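Local coordinates for probable glutamine-binding lipoprotein GlnH (GLNBP) (Mycobacterium tuberculosis, PDB 6H20), which binds amino acids as an aspartate-specific solute-binding lipoprotein that regulates protein kinase G activity to control glutamate metabolism, at residues T211-L216 with L223-P228. Sequence-based numbering, arbitrary orientation.
Sequences TILAGL and LHIVGP
Ile225 reaches from its strand onto helix 210-219, where it meets Leu213 and Ala214 in the alpha/beta fold of the periplasmic-binding-protein superfamily (solute-binding family 3), in which helices pack on the faces of a beta sheet. The chain leaves the helix and soon turns into strand 223-226, which runs antiparallel to strand 139-148; the backbones of His224 and Val226 are hydrogen-bonded to those of Ala147 and Ile145. Leu213 and Ile225 lie opposite each other, their CA atoms 7.2 Å apart, and the CB of each is directed at the other segment. Ile225 is almost fully stretched: its CG1 is anti to the carbonyl carbon (chi1 -64°) and its chi2 of 169° sends CD1 straight out toward the helix. Ile225 CD1 touches Leu213 CB at 3.8 Å, and Ile225 CG1 follows at 4.0 Å from Leu213 CB. The Leu213 contact is thus made by the root of the side chain, while of its methyls CD1 lies looser beside CG1 and CG2 of Ile225, and CD2 turns away from it. Leu213, Leu216 and Leu223 all touch Leu146 of strand 139-148, which joins helix and both strands in one apolar cluster. No hydrogen bond crosses between the segments. The CB atoms of His224 and Val226 are directed away from the helix, and Val226 CG1 sits over the outer part of one face of the His224 imidazole, 3.5 Å above its plane. Ile212, just before Leu213, touches the bound asparagine and Trp191, while Thr211 is hydrogen-bonded through OG1 to the hydroxyl of the pocket residue Tyr235. Ala214 CB, packed also against Val273 and Leu274, stays 4.4 Å from Ile225 CD1, which comes nearer to the backbone, 3.7 Å from Ala214 N.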
ATOM      1  N   THR A 211      -6.001  -5.548   4.187  1.00 14.82           N
ATOM      2  CA  THR A 211      -5.952  -5.843   2.755  1.00 13.50           C
ATOM      3  C   THR A 211      -4.767  -6.744   2.406  1.00 14.74           C
ATOM      4  O   THR A 211      -4.928  -7.767   1.726  1.00 16.10           O
ATOM      5  CB  THR A 211      -5.794  -4.519   2.007  1.00 13.98           C
ATOM      6  OG1 THR A 211      -4.835  -3.721   2.711  1.00 13.14           O
ATOM      7  CG2 THR A 211      -7.132  -3.760   1.947  1.00 15.58           C
ATOM      8  N   ILE A 212      -3.559  -6.348   2.821  1.00 14.18           N
ATOM      9  CA  ILE A 212      -2.356  -7.152   2.570  1.00 12.90           C
ATOM     10  C   ILE A 212      -2.479  -8.509   3.251  1.00 13.78           C
ATOM     11  O   ILE A 212      -2.156  -9.561   2.665  1.00 14.38           O
ATOM     12  CB  ILE A 212      -1.096  -6.390   3.033  1.00 13.59           C
ATOM     13  CG1 ILE A 212      -0.944  -5.086   2.254  1.00 15.40           C
ATOM     14  CG2 ILE A 212       0.163  -7.286   2.899  1.00 15.06           C
ATOM     15  CD1 ILE A 212       0.217  -4.231   2.754  1.00 15.21           C
ATOM     16  N   LEU A 213      -2.948  -8.511   4.502  1.00 12.88           N
ATOM     17  CA  LEU A 213      -3.102  -9.772   5.228  1.00 12.95           C
ATOM     18  C   LEU A 213      -4.071 -10.715   4.521  1.00 13.61           C
ATOM     19  O   LEU A 213      -3.846 -11.933   4.499  1.00 14.82           O
ATOM     20  CB  LEU A 213      -3.588  -9.504   6.651  1.00 15.00           C
ATOM     21  CG  LEU A 213      -2.665  -8.715   7.583  1.00 14.23           C
ATOM     22  CD1 LEU A 213      -3.316  -8.620   8.963  1.00 14.68           C
ATOM     23  CD2 LEU A 213      -1.279  -9.366   7.681  1.00 14.75           C
ATOM     24  N   ALA A 214      -5.154 -10.172   3.942  1.00 15.79           N
ATOM     25  CA  ALA A 214      -6.084 -11.010   3.187  1.00 15.38           C
ATOM     26  C   ALA A 214      -5.398 -11.683   2.003  1.00 13.88           C
ATOM     27  O   ALA A 214      -5.708 -12.835   1.669  1.00 16.85           O
ATOM     28  CB  ALA A 214      -7.280 -10.177   2.721  1.00 18.81           C
ATOM     29  N   GLY A 215      -4.452 -10.990   1.366  1.00 15.93           N
ATOM     30  CA  GLY A 215      -3.678 -11.618   0.311  1.00 17.08           C
ATOM     31  C   GLY A 215      -2.849 -12.779   0.826  1.00 15.86           C
ATOM     32  O   GLY A 215      -2.687 -13.798   0.143  1.00 18.32           O
ATOM     33  N   LEU A 216      -2.309 -12.639   2.040  1.00 15.70           N
ATOM     34  CA  LEU A 216      -1.566 -13.743   2.644  1.00 16.15           C
ATOM     35  C   LEU A 216      -2.487 -14.909   2.992  1.00 15.17           C
ATOM     36  O   LEU A 216      -2.111 -16.080   2.814  1.00 16.13           O
ATOM     37  CB  LEU A 216      -0.797 -13.251   3.874  1.00 15.29           C
ATOM     38  CG  LEU A 216       0.189 -12.112   3.598  1.00 17.82           C
ATOM     39  CD1 LEU A 216       0.957 -11.819   4.870  1.00 21.85           C
ATOM     40  CD2 LEU A 216       1.128 -12.463   2.449  1.00 22.99           C
ATOM     41  N   LEU A 223      -4.163 -19.652   7.955  1.00 15.74           N
ATOM     42  CA  LEU A 223      -4.063 -18.420   8.722  1.00 15.06           C
ATOM     43  C   LEU A 223      -5.403 -17.690   8.748  1.00 15.08           C
ATOM     44  O   LEU A 223      -6.255 -17.863   7.867  1.00 18.83           O
ATOM     45  CB  LEU A 223      -2.992 -17.511   8.116  1.00 15.16           C
ATOM     46  CG  LEU A 223      -1.693 -18.222   7.764  1.00 14.71           C
ATOM     47  CD1 LEU A 223      -0.734 -17.194   7.166  1.00 14.84           C
ATOM     48  CD2 LEU A 223      -1.069 -18.857   8.997  1.00 17.20           C
ATOM     49  N   HIS A 224      -5.583 -16.856   9.775  1.00 15.76           N
ATOM     50  CA  HIS A 224      -6.778 -16.025   9.879  1.00 14.93           C
ATOM     51  C   HIS A 224      -6.420 -14.655  10.449  1.00 14.40           C
ATOM     52  O   HIS A 224      -5.388 -14.473  11.105  1.00 16.80           O
ATOM     53  CB  HIS A 224      -7.933 -16.703  10.655  1.00 15.77           C
ATOM     54  CG  HIS A 224      -7.669 -16.926  12.115  1.00 15.99           C
ATOM     55  ND1 HIS A 224      -8.650 -17.388  12.972  1.00 20.62           N
ATOM     56  CD2 HIS A 224      -6.556 -16.763  12.872  1.00 16.23           C
ATOM     57  CE1 HIS A 224      -8.152 -17.493  14.192  1.00 23.51           C
ATOM     58  NE2 HIS A 224      -6.883 -17.125  14.158  1.00 18.18           N
ATOM     59  N   ILE A 225      -7.308 -13.689  10.199  1.00 15.75           N
ATOM     60  CA  ILE A 225      -7.115 -12.312  10.627  1.00 14.98           C
ATOM     61  C   ILE A 225      -7.917 -12.086  11.897  1.00 16.67           C
ATOM     62  O   ILE A 225      -9.106 -12.442  11.968  1.00 17.06           O
ATOM     63  CB  ILE A 225      -7.557 -11.342   9.522  1.00 13.77           C
ATOM     64  CG1 ILE A 225      -6.661 -11.504   8.287  1.00 13.88           C
ATOM     65  CG2 ILE A 225      -7.514  -9.895  10.024  1.00 16.20           C
ATOM     66  CD1 ILE A 225      -7.178 -10.770   7.041  1.00 16.59           C
ATOM     67  N   VAL A 226      -7.266 -11.501  12.900  1.00 15.58           N
ATOM     68  CA  VAL A 226      -7.842 -11.310  14.222  1.00 17.74           C
ATOM     69  C   VAL A 226      -7.550  -9.893  14.697  1.00 18.44           C
ATOM     70  O   VAL A 226      -6.723  -9.168  14.128  1.00 19.58           O
ATOM     71  CB  VAL A 226      -7.310 -12.339  15.243  1.00 19.71           C
ATOM     72  CG1 VAL A 226      -7.605 -13.763  14.778  1.00 19.54           C
ATOM     73  CG2 VAL A 226      -5.818 -12.157  15.455  1.00 21.08           C
ATOM     74  N   GLY A 227      -8.252  -9.505  15.757  1.00 20.35           N
ATOM     75  CA  GLY A 227      -7.950  -8.293  16.479  1.00 23.91           C
ATOM     76  C   GLY A 227      -8.684  -7.070  15.977  1.00 22.37           C
ATOM     77  O   GLY A 227      -9.353  -7.083  14.942  1.00 19.77           O
ATOM     78  N   PRO A 228      -8.548  -5.973  16.708  1.00 22.56           N
ATOM     79  CA  PRO A 228      -9.257  -4.743  16.352  1.00 21.35           C
ATOM     80  C   PRO A 228      -8.520  -3.990  15.255  1.00 21.77           C
ATOM     81  O   PRO A 228      -7.394  -4.310  14.882  1.00 21.64           O
ATOM     82  CB  PRO A 228      -9.195  -3.951  17.660  1.00 24.93           C
ATOM     83  CG  PRO A 228      -7.878  -4.332  18.244  1.00 27.92           C
ATOM     84  CD  PRO A 228      -7.622  -5.771  17.837  1.00 24.41           C
TER